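Local atomic coordinates of paraflagellar rod component (Trypanosoma brucei, PDB entry 2Q0X), a protein that is of unknown function but adopts the alpha/beta hydrolase fold and is probably a component of the paraflagellar rod, a structure of the trypanosome flagellum. Residues E249-H254 with N258-S263; P207-E212 with D241-T246; I135-L140 with E296-T301; E124-S129 with G221-P226. All blocks are in the same frame, centred on the assembly; numbering follows the deposited sequence.

Overall arrangement
The four contacts join strands, helices and loops of an alpha/beta hydrolase fold. No ligand or active site is established, so they are related here by geometry alone. Contacts 1 and 2 share helix 241-254 and lie with centres 12 Å apart; Cys208 SG of contact 2 comes 3.9 Å from Gly250 CA of contact 1. Contacts 3 and 4 lie 14 Å apart between centres, and Val138 N and Pro226 O, 3.0 Å apart, probably share a hydrogen bond. Arg259 of contact 1 meets both, packing on Phe297 of contact 3 and on Pro226 of contact 4. Contacts 2 and 3 are the most separated, 26 Å between centres, with nearest atoms about 12 Å apart.

Contact 1 (E249-H254 with N258-S263); sequences EGVRDH and NRVTVS
Just before Val251, whose side chain meets Val260 and Val262, the carbonyl oxygen of Gly250 is gripped twice by His254. The ring atom His254 ND1 donates to Gly250 O at 3.0 Å, on a lone pair in the carbonyl plane, while His254 N adds a weak bond to the same oxygen. The acceptor also lies close to the imidazole plane, and the bond probably limits rotation of the ring. Asp253 CB lies over one ring face, toward the rim, and Phe213 stacks with the ring.

Across the contact no hydrogen bond forms; the interface is apolar. Val251 holds CG1 anti to its backbone N (chi1 174°), and this branch does the touching. Val251 CG1 comes 4.1 Å from Val262 CG2 and 4.0 Å from Val260 CG1. Its approach to Val260 CG2 is too short to be trusted. Val260 CG1 also reaches the helix backbone, 4.0 Å from Arg252 CA, with the start of the arginine chain alongside: Arg252 CG lies 4.2 Å from the same methyl.

The axes of helix 249-254 and strand 260-263 come within 8.8 Å, their directions 166° from each other. Val251 and Val260 also touch Leu229 and Leu227 of strand 227-232. A helix lying back against two adjacent parallel strands in this way is the geometry of a beta-alpha-beta crossover, here the unit formed by strand 227-232, helix 241-254 and strand 260-264.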
loop_
_atom_site.group_PDB
_atom_site.type_symbol
_atom_site.label_atom_id
_atom_site.label_comp_id
_atom_site.label_asym_id
_atom_site.label_seq_id
_atom_site.Cartn_x
_atom_site.Cartn_y
_atom_site.Cartn_z
ATOM N N GLU A 249 29.249 -15.380 -17.185
ATOM C CA GLU A 249 29.202 -16.618 -17.945
ATOM C C GLU A 249 27.906 -17.416 -17.749
ATOM O O GLU A 249 27.317 -17.910 -18.724
ATOM C CB GLU A 249 30.411 -17.484 -17.579
ATOM C CG GLU A 249 30.503 -18.756 -18.379
ATOM C CD GLU A 249 31.677 -19.606 -17.987
ATOM O OE1 GLU A 249 32.768 -19.049 -17.725
ATOM O OE2 GLU A 249 31.508 -20.844 -17.976
ATOM N N GLY A 250 27.466 -17.551 -16.500
ATOM C CA GLY A 250 26.246 -18.291 -16.187
ATOM C C GLY A 250 25.000 -17.666 -16.766
ATOM O O GLY A 250 24.124 -18.361 -17.298
ATOM N N VAL A 251 24.904 -16.347 -16.671
ATOM C CA VAL A 251 23.766 -15.640 -17.201
ATOM C C VAL A 251 23.745 -15.704 -18.731
ATOM O O VAL A 251 22.708 -15.999 -19.307
ATOM C CB VAL A 251 23.681 -14.160 -16.651
ATOM C CG1 VAL A 251 22.565 -13.410 -17.344
ATOM C CG2 VAL A 251 23.471 -14.147 -15.104
ATOM N N ARG A 252 24.879 -15.474 -19.386
ATOM C CA ARG A 252 24.955 -15.532 -20.855
ATOM C C ARG A 252 24.651 -16.891 -21.465
ATOM O O ARG A 252 24.066 -16.985 -22.566
ATOM C CB ARG A 252 26.337 -15.133 -21.332
ATOM C CG ARG A 252 26.631 -13.666 -21.183
ATOM C CD ARG A 252 28.016 -13.391 -21.732
ATOM N NE ARG A 252 28.357 -11.967 -21.757
ATOM C CZ ARG A 252 29.567 -11.490 -22.048
ATOM N NH1 ARG A 252 30.574 -12.317 -22.332
ATOM N NH2 ARG A 252 29.778 -10.177 -22.045
ATOM N N ASP A 253 25.087 -17.943 -20.772
ATOM C CA ASP A 253 24.951 -19.300 -21.278
ATOM C C ASP A 253 23.593 -19.932 -20.983
ATOM O O ASP A 253 23.235 -20.947 -21.599
ATOM C CB ASP A 253 26.055 -20.182 -20.695
ATOM C CG ASP A 253 27.424 -19.866 -21.264
ATOM O OD1 ASP A 253 27.547 -18.924 -22.066
ATOM O OD2 ASP A 253 28.385 -20.558 -20.886
ATOM N N HIS A 254 22.862 -19.360 -20.026
ATOM C CA HIS A 254 21.627 -19.962 -19.542
ATOM C C HIS A 254 20.400 -19.096 -19.623
ATOM O O HIS A 254 19.317 -19.574 -19.372
ATOM C CB HIS A 254 21.832 -20.514 -18.128
ATOM C CG HIS A 254 22.893 -21.566 -18.068
ATOM N ND1 HIS A 254 24.142 -21.336 -17.533
ATOM C CD2 HIS A 254 22.912 -22.835 -18.533
ATOM C CE1 HIS A 254 24.880 -22.425 -17.655
ATOM N NE2 HIS A 254 24.158 -23.347 -18.267
ATOM N N ASN A 258 19.990 -14.535 -25.914
ATOM C CA ASN A 258 21.393 -14.111 -25.860
ATOM C C ASN A 258 21.635 -12.630 -25.472
ATOM O O ASN A 258 22.763 -12.255 -25.132
ATOM C CB ASN A 258 22.111 -14.437 -27.183
ATOM C CG ASN A 258 21.520 -13.690 -28.389
ATOM O OD1 ASN A 258 22.141 -12.757 -28.921
ATOM N ND2 ASN A 258 20.331 -14.108 -28.834
ATOM N N ARG A 259 20.602 -11.794 -25.495
ATOM C CA ARG A 259 20.810 -10.366 -25.307
ATOM C C ARG A 259 20.632 -9.988 -23.845
ATOM O O ARG A 259 19.627 -9.420 -23.435
ATOM C CB ARG A 259 19.920 -9.581 -26.262
ATOM C CG ARG A 259 20.245 -9.954 -27.716
ATOM C CD ARG A 259 19.833 -8.938 -28.728
ATOM N NE ARG A 259 20.270 -7.591 -28.377
ATOM C CZ ARG A 259 21.509 -7.121 -28.513
ATOM N NH1 ARG A 259 22.478 -7.867 -29.036
ATOM N NH2 ARG A 259 21.768 -5.864 -28.145
ATOM N N VAL A 260 21.626 -10.360 -23.056
ATOM C CA VAL A 260 21.602 -10.102 -21.636
ATOM C C VAL A 260 22.765 -9.166 -21.287
ATOM O O VAL A 260 23.869 -9.322 -21.783
ATOM C CB VAL A 260 21.574 -11.411 -20.778
ATOM C CG1 VAL A 260 22.594 -12.372 -21.204
ATOM C CG2 VAL A 260 21.752 -11.085 -19.283
ATOM N N THR A 261 22.466 -8.159 -20.475
ATOM C CA THR A 261 23.453 -7.196 -19.986
ATOM C C THR A 261 23.489 -7.331 -18.474
ATOM O O THR A 261 22.440 -7.386 -17.837
ATOM C CB THR A 261 23.059 -5.763 -20.357
ATOM O OG1 THR A 261 23.004 -5.641 -21.785
ATOM C CG2 THR A 261 24.053 -4.744 -19.781
ATOM N N VAL A 262 24.692 -7.427 -17.913
ATOM C CA VAL A 262 24.863 -7.516 -16.470
ATOM C C VAL A 262 25.689 -6.317 -16.031
ATOM O O VAL A 262 26.850 -6.191 -16.408
ATOM C CB VAL A 262 25.542 -8.833 -16.033
ATOM C CG1 VAL A 262 25.678 -8.877 -14.519
ATOM C CG2 VAL A 262 24.747 -10.060 -16.556
ATOM N N SER A 263 25.063 -5.418 -15.265
ATOM C CA SER A 263 25.732 -4.184 -14.828
ATOM C C SER A 263 25.723 -4.088 -13.307
ATOM O O SER A 263 24.765 -4.529 -12.633
ATOM C CB SER A 263 25.051 -2.938 -15.409
ATOM O OG SER A 263 25.187 -2.867 -16.817
#

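Contact 2 (P207-E212 with D241-T246); sequences PCIRKE and DEEVGT
The backbones approach most closely at two places, Ile209 CA to Glu243 CA at 6.2 Å and Cys208 CA to Thr246 CA at 6.4 Å, where the last turn of helix 200-209 meets the first turns of helix 241-254. That last turn closes with a Schellman motif: Glu212 N bonds to Pro207 O, Lys211 N makes a weak bond to Cys208 O, and Lys211 takes the positive phi (51°) that the motif requires.

Cys208 O, already the acceptor of that weak bond, is also met from the other helix by Thr246 CG2 at 3.1 Å, a tight methyl-to-oxygen approach. Thr246 OG1, beside the backbone N, donates to Glu242 O at 3.1 Å, and with the hydroxyl so placed the methyl is anti to the backbone N and points at Cys208 O. The donor stands 42° out of the carbonyl plane rather than on a lone pair. Glu242 O also accepts from Thr246 N, so two bonds from a single residue hold this oxygen.

The second meeting point is the tip of Ile209. Ile209 CD1 lies 3.6 Å from Glu243 CB and equally close to the carbonyl oxygen of Glu243, so the methyl rests on the root of the glutamate. The carboxylate takes no part in this packing; Glu243 OE1 bonds to Ser240 OG. No hydrogen bond crosses the interface. Cys208 and Ile209 also touch Val247, one residue beyond Thr246. The arrangement is a helix C-terminus, finished by a Schellman motif, packed against the N-terminal turns of a crossover helix in an alpha/beta hydrolase fold.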
loop_
_atom_site.group_PDB
_atom_site.type_symbol
_atom_site.label_atom_id
_atom_site.label_comp_id
_atom_site.label_asym_id
_atom_site.label_seq_id
_atom_site.Cartn_x
_atom_site.Cartn_y
_atom_site.Cartn_z
ATOM N N PRO A 207 23.120 -19.589 -7.600
ATOM C CA PRO A 207 23.371 -20.659 -8.579
ATOM C C PRO A 207 24.555 -20.431 -9.515
ATOM O O PRO A 207 25.201 -21.392 -9.908
ATOM C CB PRO A 207 22.055 -20.743 -9.361
ATOM C CG PRO A 207 21.336 -19.449 -9.069
ATOM C CD PRO A 207 21.782 -18.994 -7.756
ATOM N N CYS A 208 24.847 -19.178 -9.869
ATOM C CA CYS A 208 25.983 -18.899 -10.750
ATOM C C CYS A 208 27.308 -19.150 -10.039
ATOM O O CYS A 208 28.175 -19.800 -10.580
ATOM C CB CYS A 208 25.965 -17.463 -11.273
ATOM S SG CYS A 208 24.903 -17.164 -12.683
ATOM N N ILE A 209 27.463 -18.609 -8.829
ATOM C CA ILE A 209 28.686 -18.837 -8.029
ATOM C C ILE A 209 28.876 -20.331 -7.692
ATOM O O ILE A 209 30.011 -20.827 -7.640
ATOM C CB ILE A 209 28.673 -18.010 -6.706
ATOM C CG1 ILE A 209 28.525 -16.493 -6.971
ATOM C CG2 ILE A 209 29.930 -18.290 -5.848
ATOM C CD1 ILE A 209 29.545 -15.908 -7.934
ATOM N N ARG A 210 27.771 -21.040 -7.464
ATOM C CA ARG A 210 27.814 -22.470 -7.130
ATOM C C ARG A 210 27.658 -23.433 -8.336
ATOM O O ARG A 210 27.501 -24.642 -8.144
ATOM C CB ARG A 210 26.740 -22.785 -6.098
ATOM C CG ARG A 210 27.137 -22.405 -4.700
ATOM C CD ARG A 210 25.921 -22.238 -3.834
ATOM N NE ARG A 210 26.300 -22.019 -2.443
ATOM C CZ ARG A 210 25.597 -21.323 -1.553
ATOM N NH1 ARG A 210 24.449 -20.755 -1.889
ATOM N NH2 ARG A 210 26.063 -21.199 -0.311
ATOM N N LYS A 211 27.683 -22.888 -9.553
ATOM C CA LYS A 211 27.554 -23.662 -10.795
ATOM C C LYS A 211 26.339 -24.599 -10.811
ATOM O O LYS A 211 26.390 -25.694 -11.398
ATOM C CB LYS A 211 28.862 -24.417 -11.095
ATOM C CG LYS A 211 29.949 -23.547 -11.787
ATOM C CD LYS A 211 31.165 -23.181 -10.912
ATOM C CE LYS A 211 32.296 -24.188 -11.018
ATOM N NZ LYS A 211 33.674 -23.580 -10.931
ATOM N N GLU A 212 25.257 -24.167 -10.168
ATOM C CA GLU A 212 24.007 -24.921 -10.135
ATOM C C GLU A 212 23.189 -24.535 -11.349
ATOM O O GLU A 212 22.227 -23.787 -11.251
ATOM C CB GLU A 212 23.213 -24.628 -8.866
ATOM C CG GLU A 212 23.838 -25.175 -7.601
ATOM C CD GLU A 212 23.420 -24.409 -6.342
ATOM O OE1 GLU A 212 22.703 -23.376 -6.446
ATOM O OE2 GLU A 212 23.830 -24.840 -5.238
ATOM N N ASP A 241 37.101 -10.908 -9.305
ATOM C CA ASP A 241 36.972 -10.844 -10.763
ATOM C C ASP A 241 36.445 -12.175 -11.305
ATOM O O ASP A 241 35.630 -12.203 -12.240
ATOM C CB ASP A 241 38.325 -10.528 -11.410
ATOM C CG ASP A 241 38.879 -9.175 -10.991
ATOM O OD1 ASP A 241 38.082 -8.325 -10.543
ATOM O OD2 ASP A 241 40.105 -8.962 -11.121
ATOM N N GLU A 242 36.928 -13.259 -10.692
ATOM C CA GLU A 242 36.560 -14.633 -11.031
ATOM C C GLU A 242 35.064 -14.870 -10.847
ATOM O O GLU A 242 34.395 -15.368 -11.753
ATOM C CB GLU A 242 37.380 -15.614 -10.166
ATOM C CG GLU A 242 37.218 -17.099 -10.505
ATOM C CD GLU A 242 37.935 -18.007 -9.510
ATOM O OE1 GLU A 242 37.268 -18.488 -8.566
ATOM O OE2 GLU A 242 39.159 -18.227 -9.663
ATOM N N GLU A 243 34.542 -14.486 -9.686
ATOM C CA GLU A 243 33.115 -14.641 -9.384
ATOM C C GLU A 243 32.237 -13.765 -10.269
ATOM O O GLU A 243 31.152 -14.176 -10.642
ATOM C CB GLU A 243 32.834 -14.335 -7.909
ATOM C CG GLU A 243 33.490 -15.341 -6.947
ATOM C CD GLU A 243 33.591 -14.825 -5.509
ATOM O OE1 GLU A 243 33.907 -13.625 -5.306
ATOM O OE2 GLU A 243 33.360 -15.636 -4.582
ATOM N N VAL A 244 32.701 -12.561 -10.595
ATOM C CA VAL A 244 31.968 -11.676 -11.511
ATOM C C VAL A 244 31.929 -12.350 -12.888
ATOM O O VAL A 244 30.892 -12.384 -13.553
ATOM C CB VAL A 244 32.610 -10.251 -11.572
ATOM C CG1 VAL A 244 32.081 -9.427 -12.724
ATOM C CG2 VAL A 244 32.410 -9.513 -10.245
ATOM N N GLY A 245 33.069 -12.905 -13.286
ATOM C CA GLY A 245 33.187 -13.659 -14.527
ATOM C C GLY A 245 32.281 -14.876 -14.606
ATOM O O GLY A 245 31.685 -15.129 -15.646
ATOM N N THR A 246 32.196 -15.633 -13.513
ATOM C CA THR A 246 31.349 -16.834 -13.455
ATOM C C THR A 246 29.873 -16.463 -13.528
ATOM O O THR A 246 29.072 -17.192 -14.136
ATOM C CB THR A 246 31.591 -17.652 -12.155
ATOM O OG1 THR A 246 32.952 -18.096 -12.108
ATOM C CG2 THR A 246 30.681 -18.861 -12.082
#

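Contact 3 (I135-L140 with E296-T301); sequences ITRVIL and EFRTET
Arg137, near the start of an interior strand of the alpha/beta hydrolase sheet, meets Arg298 in the last turn of helix 280-299, and its side chain can be traced outward from CB. The side chain touches Ala111 of strand 110-115. CG stands anti to the carbonyl carbon (chi1 -78°), and bends at chi2 and chi3 bring Arg137 NE to the carbonyl of the preceding residue. Arg137 NE makes a weak bond to Thr136 O there, at 3.0 Å. Next along, Arg137 CZ comes 3.8 Å from Arg298 NH2. The two terminal nitrogens then diverge in role: NH1 forms a salt bridge with Asp295, while NH2 makes a weak bond to Glu294 O.

The two guanidinium planes are 34° apart, and Arg137 NH2 lies over one face of the Arg298 group, toward its rim. Both arginines have acidic partners, Asp295 for Arg137 and Glu109 for Arg298 NH2, which probably offset the shared positive charge. Glu109 OE2 also bonds Thr136 OG1, so Glu109 joins strand to helix. At its closest, Arg137 NH2 sits 3.3 Å from Arg298 NE, two donors with no hydrogen bond between them.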
loop_
_atom_site.group_PDB
_atom_site.type_symbol
_atom_site.label_atom_id
_atom_site.label_comp_id
_atom_site.label_asym_id
_atom_site.label_seq_id
_atom_site.Cartn_x
_atom_site.Cartn_y
_atom_site.Cartn_z
ATOM N N ILE A 135 5.628 -8.846 -23.772
ATOM C CA ILE A 135 6.672 -8.525 -22.789
ATOM C C ILE A 135 8.041 -8.619 -23.504
ATOM O O ILE A 135 8.567 -9.714 -23.735
ATOM C CB ILE A 135 6.557 -9.447 -21.542
ATOM C CG1 ILE A 135 5.167 -9.270 -20.900
ATOM C CG2 ILE A 135 7.687 -9.151 -20.526
ATOM C CD1 ILE A 135 4.799 -10.297 -19.836
ATOM N N THR A 136 8.581 -7.474 -23.917
ATOM C CA THR A 136 9.703 -7.446 -24.868
ATOM C C THR A 136 11.062 -7.163 -24.227
ATOM O O THR A 136 12.102 -7.306 -24.859
ATOM C CB THR A 136 9.458 -6.421 -26.004
ATOM O OG1 THR A 136 9.165 -5.151 -25.438
ATOM C CG2 THR A 136 8.308 -6.842 -26.913
ATOM N N ARG A 137 11.048 -6.759 -22.971
ATOM C CA ARG A 137 12.275 -6.466 -22.234
ATOM C C ARG A 137 12.003 -6.724 -20.791
ATOM O O ARG A 137 10.898 -6.530 -20.317
ATOM C CB ARG A 137 12.723 -4.995 -22.387
ATOM C CG ARG A 137 13.422 -4.659 -23.684
ATOM C CD ARG A 137 12.440 -4.187 -24.737
ATOM N NE ARG A 137 12.805 -4.629 -26.099
ATOM C CZ ARG A 137 13.351 -3.843 -27.008
ATOM N NH1 ARG A 137 13.640 -2.593 -26.718
ATOM N NH2 ARG A 137 13.604 -4.295 -28.203
ATOM N N VAL A 138 13.036 -7.172 -20.097
ATOM C CA VAL A 138 12.974 -7.371 -18.676
ATOM C C VAL A 138 14.166 -6.657 -18.031
ATOM O O VAL A 138 15.286 -6.728 -18.518
ATOM C CB VAL A 138 12.938 -8.878 -18.320
ATOM C CG1 VAL A 138 12.960 -9.069 -16.834
ATOM C CG2 VAL A 138 11.664 -9.569 -18.951
ATOM N N ILE A 139 13.900 -5.957 -16.935
ATOM C CA ILE A 139 14.937 -5.303 -16.148
ATOM C C ILE A 139 14.776 -5.748 -14.706
ATOM O O ILE A 139 13.719 -5.563 -14.128
ATOM C CB ILE A 139 14.814 -3.735 -16.206
ATOM C CG1 ILE A 139 14.874 -3.219 -17.648
ATOM C CG2 ILE A 139 15.864 -3.081 -15.290
ATOM C CD1 ILE A 139 14.044 -1.941 -17.911
ATOM N N LEU A 140 15.829 -6.299 -14.123
ATOM C CA LEU A 140 15.762 -6.760 -12.750
ATOM C C LEU A 140 16.890 -6.155 -11.937
ATOM O O LEU A 140 18.045 -6.172 -12.347
ATOM C CB LEU A 140 15.833 -8.290 -12.675
ATOM C CG LEU A 140 14.869 -9.107 -13.547
ATOM C CD1 LEU A 140 15.219 -10.591 -13.519
ATOM C CD2 LEU A 140 13.462 -8.863 -13.163
ATOM N N GLU A 296 17.729 -0.446 -31.263
ATOM C CA GLU A 296 18.682 -0.395 -32.372
ATOM C C GLU A 296 18.917 -1.792 -32.895
ATOM O O GLU A 296 18.805 -2.027 -34.092
ATOM C CB GLU A 296 20.048 0.218 -31.957
ATOM N N PHE A 297 19.225 -2.721 -31.999
ATOM C CA PHE A 297 19.458 -4.094 -32.411
ATOM C C PHE A 297 18.269 -4.649 -33.178
ATOM O O PHE A 297 18.451 -5.266 -34.217
ATOM C CB PHE A 297 19.784 -5.022 -31.240
ATOM C CG PHE A 297 20.106 -6.422 -31.681
ATOM C CD1 PHE A 297 21.384 -6.742 -32.128
ATOM C CD2 PHE A 297 19.120 -7.406 -31.705
ATOM C CE1 PHE A 297 21.691 -8.044 -32.571
ATOM C CE2 PHE A 297 19.408 -8.703 -32.138
ATOM C CZ PHE A 297 20.697 -9.023 -32.575
ATOM N N ARG A 298 17.058 -4.427 -32.671
ATOM C CA ARG A 298 15.863 -4.983 -33.327
ATOM C C ARG A 298 15.630 -4.387 -34.732
ATOM O O ARG A 298 15.132 -5.078 -35.618
ATOM C CB ARG A 298 14.607 -4.829 -32.457
ATOM C CG ARG A 298 13.596 -3.843 -32.996
ATOM C CD ARG A 298 12.884 -3.081 -31.908
ATOM N NE ARG A 298 12.074 -3.944 -31.066
ATOM C CZ ARG A 298 11.148 -3.501 -30.219
ATOM N NH1 ARG A 298 10.899 -2.198 -30.109
ATOM N NH2 ARG A 298 10.462 -4.371 -29.484
ATOM N N THR A 299 15.984 -3.115 -34.917
ATOM C CA THR A 299 15.764 -2.413 -36.194
ATOM C C THR A 299 16.667 -2.944 -37.321
ATOM O O THR A 299 16.397 -2.720 -38.509
ATOM C CB THR A 299 15.953 -0.886 -36.019
ATOM O OG1 THR A 299 15.111 -0.422 -34.954
ATOM C CG2 THR A 299 15.602 -0.131 -37.300
ATOM N N GLU A 300 17.738 -3.636 -36.936
ATOM C CA GLU A 300 18.554 -4.410 -37.858
ATOM C C GLU A 300 18.023 -5.858 -37.890
ATOM O O GLU A 300 18.251 -6.602 -36.927
ATOM C CB GLU A 300 20.011 -4.392 -37.388
ATOM N N THR A 301 17.307 -6.281 -38.943
ATOM C CA THR A 301 16.881 -5.455 -40.088
ATOM C C THR A 301 15.358 -5.300 -40.107
ATOM O O THR A 301 14.728 -5.098 -39.057
ATOM C CB THR A 301 17.321 -6.071 -41.430
#

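Contact 4 (E124-S129 with G221-P226); sequences ELLENS and GVIKVP
The carboxylate of Glu127 is the flat group at this interface, and its two oxygens meet different things. Glu127 OE2 lies 4.0 Å from the methyl Val222 CG1, whereas OE1 receives a weak bond from the amide nitrogen ND2 of Asn128. The same ND2 gives a second weak bond to Glu124 OE2, so the Asn128 amide bridges two glutamates.

Val222 divides its branches between neighbouring helix residues. With CG1 anti to the carbonyl carbon (chi1 -55°), that methyl turns to Glu127 and CG2 to Leu126: Val222 CG1 lies 4.0 Å from Glu127 CB, and Val222 CG2 lies 4.0 Å from Leu126 CB. Leu126 makes the tighter contact with its far end: Leu126 CD2 presses on Ile223 CG1 at 3.3 Å, closer than usual van der Waals contact. Leu126 CD2 also lies 4.0 Å from each of Ile223 CB, CG2 and CD1, so it is set against the whole branched side chain.

No hydrogen bond joins the two segments. Within the loop, Lys224 NZ donates to Gly221 O at 2.9 Å, the donor tilted 16° from the carbonyl plane.

Helix 119-128 thus packs against the loop between helix 213-218 and strand 227-232. Leu126 also touches Val138 of strand 135-143 and Leu112 of strand 110-115, while Leu125 reaches helix 87-104 at Val94. The loop's other end, Pro226, lies against Phe290 and Glu294 of helix 280-299.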
loop_
_atom_site.group_PDB
_atom_site.type_symbol
_atom_site.label_atom_id
_atom_site.label_comp_id
_atom_site.label_asym_id
_atom_site.label_seq_id
_atom_site.Cartn_x
_atom_site.Cartn_y
_atom_site.Cartn_z
ATOM N N GLU A 124 8.014 -15.928 -12.391
ATOM C CA GLU A 124 6.714 -16.592 -12.431
ATOM C C GLU A 124 5.842 -16.098 -13.591
ATOM O O GLU A 124 5.240 -16.901 -14.319
ATOM C CB GLU A 124 6.010 -16.369 -11.093
ATOM C CG GLU A 124 4.724 -17.109 -10.919
ATOM C CD GLU A 124 4.884 -18.612 -10.966
ATOM O OE1 GLU A 124 5.955 -19.139 -10.546
ATOM O OE2 GLU A 124 3.916 -19.262 -11.420
ATOM N N LEU A 125 5.796 -14.779 -13.770
ATOM C CA LEU A 125 5.094 -14.163 -14.898
ATOM C C LEU A 125 5.605 -14.685 -16.225
ATOM O O LEU A 125 4.832 -15.154 -17.029
ATOM C CB LEU A 125 5.237 -12.627 -14.904
ATOM C CG LEU A 125 4.081 -11.797 -14.333
ATOM C CD1 LEU A 125 4.407 -10.291 -14.348
ATOM C CD2 LEU A 125 2.841 -12.069 -15.102
ATOM N N LEU A 126 6.909 -14.564 -16.442
ATOM C CA LEU A 126 7.547 -14.910 -17.711
ATOM C C LEU A 126 7.361 -16.373 -18.147
ATOM O O LEU A 126 7.360 -16.657 -19.339
ATOM C CB LEU A 126 9.038 -14.549 -17.682
ATOM C CG LEU A 126 9.351 -13.120 -18.144
ATOM C CD1 LEU A 126 8.482 -12.110 -17.482
ATOM C CD2 LEU A 126 10.771 -12.788 -17.857
ATOM N N GLU A 127 7.176 -17.286 -17.196
ATOM C CA GLU A 127 6.891 -18.663 -17.527
ATOM C C GLU A 127 5.403 -18.933 -17.764
ATOM O O GLU A 127 5.075 -19.833 -18.524
ATOM C CB GLU A 127 7.495 -19.633 -16.501
ATOM C CG GLU A 127 6.858 -19.671 -15.111
ATOM C CD GLU A 127 7.357 -20.866 -14.260
ATOM O OE1 GLU A 127 6.547 -21.439 -13.461
ATOM O OE2 GLU A 127 8.560 -21.229 -14.398
ATOM N N ASN A 128 4.510 -18.145 -17.159
ATOM C CA ASN A 128 3.065 -18.411 -17.221
ATOM C C ASN A 128 2.175 -17.299 -17.816
ATOM O O ASN A 128 0.953 -17.461 -17.859
ATOM C CB ASN A 128 2.545 -18.736 -15.808
ATOM C CG ASN A 128 3.064 -20.070 -15.277
ATOM O OD1 ASN A 128 2.969 -21.105 -15.943
ATOM N ND2 ASN A 128 3.625 -20.044 -14.070
ATOM N N SER A 129 2.749 -16.178 -18.253
ATOM C CA SER A 129 1.924 -15.066 -18.730
ATOM C C SER A 129 1.010 -15.446 -19.912
ATOM O O SER A 129 1.405 -16.206 -20.795
ATOM C CB SER A 129 2.786 -13.883 -19.150
ATOM O OG SER A 129 1.989 -12.782 -19.558
ATOM N N GLY A 221 16.524 -18.833 -17.586
ATOM C CA GLY A 221 16.124 -19.661 -18.730
ATOM C C GLY A 221 14.723 -19.400 -19.261
ATOM O O GLY A 221 14.499 -19.578 -20.446
ATOM N N VAL A 222 13.786 -18.965 -18.398
ATOM C CA VAL A 222 12.420 -18.658 -18.830
ATOM C C VAL A 222 12.297 -17.306 -19.530
ATOM O O VAL A 222 11.276 -17.023 -20.137
ATOM C CB VAL A 222 11.394 -18.716 -17.677
ATOM C CG1 VAL A 222 11.448 -20.090 -16.953
ATOM C CG2 VAL A 222 11.582 -17.523 -16.698
ATOM N N ILE A 223 13.317 -16.465 -19.421
ATOM C CA ILE A 223 13.319 -15.123 -19.996
ATOM C C ILE A 223 13.804 -15.246 -21.432
ATOM O O ILE A 223 14.959 -15.610 -21.677
ATOM C CB ILE A 223 14.258 -14.164 -19.187
ATOM C CG1 ILE A 223 13.819 -14.067 -17.712
ATOM C CG2 ILE A 223 14.297 -12.771 -19.783
ATOM C CD1 ILE A 223 14.640 -13.071 -16.920
ATOM N N LYS A 224 12.917 -14.952 -22.378
ATOM C CA LYS A 224 13.175 -15.193 -23.799
ATOM C C LYS A 224 13.387 -13.901 -24.574
ATOM O O LYS A 224 13.424 -13.902 -25.810
ATOM C CB LYS A 224 12.000 -15.936 -24.432
ATOM C CG LYS A 224 11.518 -17.166 -23.664
ATOM C CD LYS A 224 12.586 -18.199 -23.560
ATOM C CE LYS A 224 11.988 -19.589 -23.324
ATOM N NZ LYS A 224 13.039 -20.489 -22.753
ATOM N N VAL A 225 13.553 -12.809 -23.847
ATOM C CA VAL A 225 13.715 -11.493 -24.438
ATOM C C VAL A 225 14.903 -10.827 -23.760
ATOM O O VAL A 225 15.426 -11.350 -22.783
ATOM C CB VAL A 225 12.407 -10.654 -24.306
ATOM C CG1 VAL A 225 11.262 -11.369 -25.055
ATOM C CG2 VAL A 225 12.053 -10.376 -22.832
ATOM N N PRO A 226 15.360 -9.684 -24.296
ATOM C CA PRO A 226 16.518 -9.044 -23.706
ATOM C C PRO A 226 16.364 -8.677 -22.211
ATOM O O PRO A 226 15.294 -8.247 -21.753
ATOM C CB PRO A 226 16.721 -7.813 -24.592
ATOM C CG PRO A 226 16.100 -8.178 -25.908
ATOM C CD PRO A 226 14.896 -8.965 -25.501
#